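Local coordinates for protein enoyl-CoA hydratase (Mycobacterium tuberculosis, PDB 4JJT) that probably acts as a crotonase-family enoyl-CoA hydratase, adding water across the double bond of enoyl-CoA thioesters, at residues V193-Q197 with N198-A202. Numbering follows the deposited sequence.
Sequences VGNNQ and NAVRA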
ATOM      1  N   VAL A 193       9.041   0.868  32.703  1.00 34.96           N
ATOM      2  CA  VAL A 193       8.509   1.792  33.698  1.00 38.57           C
ATOM      3  C   VAL A 193       9.560   2.825  34.105  1.00 42.76           C
ATOM      4  O   VAL A 193       9.245   3.986  34.367  1.00 42.77           O
ATOM      5  CB  VAL A 193       7.979   1.018  34.933  1.00 34.79           C
ATOM      6  CG1 VAL A 193       8.009   1.880  36.187  1.00 36.41           C
ATOM      7  CG2 VAL A 193       6.576   0.492  34.665  1.00 27.66           C
ATOM      8  N   GLY A 194      10.820   2.402  34.125  1.00 41.77           N
ATOM      9  CA  GLY A 194      11.917   3.285  34.478  1.00 39.12           C
ATOM     10  C   GLY A 194      12.287   4.280  33.390  1.00 37.08           C
ATOM     11  O   GLY A 194      13.183   5.100  33.573  1.00 35.65           O
ATOM     12  N   ASN A 195      11.594   4.212  32.259  1.00 39.09           N
ATOM     13  CA  ASN A 195      11.874   5.095  31.134  1.00 46.59           C
ATOM     14  C   ASN A 195      10.994   6.343  31.132  1.00 48.01           C
ATOM     15  O   ASN A 195      10.093   6.483  31.960  1.00 48.68           O
ATOM     16  CB  ASN A 195      11.692   4.339  29.820  1.00 54.41           C
ATOM     17  CG  ASN A 195      12.982   4.196  29.047  1.00 62.43           C
ATOM     18  OD1 ASN A 195      13.834   3.374  29.380  1.00 66.51           O
ATOM     19  ND2 ASN A 195      13.129   4.993  27.997  1.00 63.92           N
ATOM     20  N   ASN A 196      11.270   7.250  30.199  1.00 47.79           N
ATOM     21  CA  ASN A 196      10.443   8.433  29.988  1.00 41.23           C
ATOM     22  C   ASN A 196       9.101   8.011  29.405  1.00 34.64           C
ATOM     23  O   ASN A 196       9.020   7.622  28.240  1.00 30.51           O
ATOM     24  CB  ASN A 196      11.158   9.399  29.040  1.00 50.05           C
ATOM     25  CG  ASN A 196      10.446  10.736  28.896  1.00 59.91           C
ATOM     26  OD1 ASN A 196       9.260  10.873  29.199  1.00 67.01           O
ATOM     27  ND2 ASN A 196      11.177  11.733  28.413  1.00 60.20           N
ATOM     28  N   GLN A 197       8.051   8.100  30.215  1.00 33.40           N
ATOM     29  CA  GLN A 197       6.742   7.568  29.835  1.00 32.67           C
ATOM     30  C   GLN A 197       6.044   8.304  28.690  1.00 41.37           C
ATOM     31  O   GLN A 197       5.216   7.719  27.991  1.00 48.65           O
ATOM     32  CB  GLN A 197       5.823   7.465  31.056  1.00 33.73           C
ATOM     33  CG  GLN A 197       6.248   6.384  32.032  1.00 32.62           C
ATOM     34  CD  GLN A 197       6.509   5.059  31.342  1.00 39.65           C
ATOM     35  OE1 GLN A 197       5.612   4.472  30.735  1.00 42.20           O
ATOM     36  NE2 GLN A 197       7.748   4.591  31.417  1.00 40.51           N
ATOM     37  N   ASN A 198       6.368   9.579  28.499  1.00 43.69           N
ATOM     38  CA  ASN A 198       5.851  10.319  27.355  1.00 44.67           C
ATOM     39  C   ASN A 198       6.480   9.804  26.068  1.00 50.37           C
ATOM     40  O   ASN A 198       5.789   9.570  25.076  1.00 52.56           O
ATOM     41  CB  ASN A 198       6.111  11.818  27.503  1.00 46.68           C
ATOM     42  CG  ASN A 198       5.172  12.477  28.493  1.00 56.62           C
ATOM     43  OD1 ASN A 198       4.093  11.959  28.785  1.00 56.59           O
ATOM     44  ND2 ASN A 198       5.573  13.632  29.007  1.00 65.59           N
ATOM     45  N   ALA A 199       7.796   9.619  26.100  1.00 32.10           N
ATOM     46  CA  ALA A 199       8.540   9.129  24.948  1.00 37.16           C
ATOM     47  C   ALA A 199       8.182   7.679  24.636  1.00 36.45           C
ATOM     48  O   ALA A 199       8.079   7.294  23.476  1.00 43.48           O
ATOM     49  CB  ALA A 199      10.034   9.269  25.196  1.00 32.29           C
ATOM     50  N   VAL A 200       7.989   6.886  25.685  1.00 36.57           N
ATOM     51  CA  VAL A 200       7.600   5.483  25.536  1.00 35.32           C
ATOM     52  C   VAL A 200       6.264   5.336  24.812  1.00 38.17           C
ATOM     53  O   VAL A 200       6.144   4.563  23.860  1.00 43.15           O
ATOM     54  CB  VAL A 200       7.534   4.764  26.903  1.00 33.95           C
ATOM     55  CG1 VAL A 200       6.620   3.546  26.839  1.00 35.97           C
ATOM     56  CG2 VAL A 200       8.929   4.366  27.361  1.00 37.89           C
ATOM     57  N   ARG A 201       5.265   6.090  25.257  1.00 36.47           N
ATOM     58  CA  ARG A 201       3.924   5.969  24.703  1.00 35.77           C
ATOM     59  C   ARG A 201       3.792   6.625  23.335  1.00 37.29           C
ATOM     60  O   ARG A 201       2.978   6.203  22.517  1.00 36.69           O
ATOM     61  CB  ARG A 201       2.885   6.520  25.682  1.00 39.33           C
ATOM     62  CG  ARG A 201       2.741   5.664  26.927  1.00 41.77           C
ATOM     63  CD  ARG A 201       1.873   6.326  27.977  1.00 48.55           C
ATOM     64  NE  ARG A 201       2.018   5.660  29.268  1.00 59.20           N
ATOM     65  CZ  ARG A 201       1.473   6.097  30.397  1.00 66.65           C
ATOM     66  NH1 ARG A 201       0.745   7.206  30.397  1.00 66.76           N
ATOM     67  NH2 ARG A 201       1.661   5.429  31.527  1.00 69.07           N
ATOM     68  N   ALA A 202       4.599   7.652  23.089  1.00 28.13           N
ATOM     69  CA  ALA A 202       4.626   8.301  21.783  1.00 32.08           C
ATOM     70  C   ALA A 202       5.296   7.394  20.761  1.00 32.62           C
ATOM     71  O   ALA A 202       4.878   7.326  19.606  1.00 37.18           O
ATOM     72  CB  ALA A 202       5.354   9.633  21.867  1.00 30.94           C
TER
HETATM   73  O   HOH W   1       3.871   3.191  29.524  1.00 37.51           O
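Asn-196 caps the start of helix 197-237 in a local N-cap contact, where the chain turns out of the loop that follows helix 181-193. The evidence is the bond from Asn-198 N to Asn-196 OD1, 3.2 Å with an N-H...O angle of 138°, its donor tilted from the side-chain carbonyl plane. CG of Asn-196 lies anti to the backbone N (chi1 -173°), beside the carbonyl carbon, which brings OD1 to Asn-198 N and sets CG 4.0 Å from Ala-199 CB. The i to i+4 backbone bond from Val-200 N to Asn-196 O, 2.9 Å, is straighter at 157°, and Val-200 CG2 packs 3.7 Å from Asn-195 CB. Leu-156 of a second subunit, another copy of the protein, packs on Val-200, which places this turn at a subunit interface.

Gln-197 is bent at chi2, turning its amide back toward the preceding loop: NE2 donates to Asn-195 O at 3.1 Å, from above the carbonyl plane, and also to Ile-192 O, tying the new helix to the end of the preceding one. The amide oxygen, OE1, accepts from a water that in turn accepts from Arg-201 NE in the guanidinium plane. Arg-201 NH2 forms a salt bridge with Asp-53 of the same chain. The side-chain carbonyl of Asn-196 thus gives a first-turn N-H an acceptor through a bent bond, while one bridging water couples Gln-197 to an ion-paired arginine.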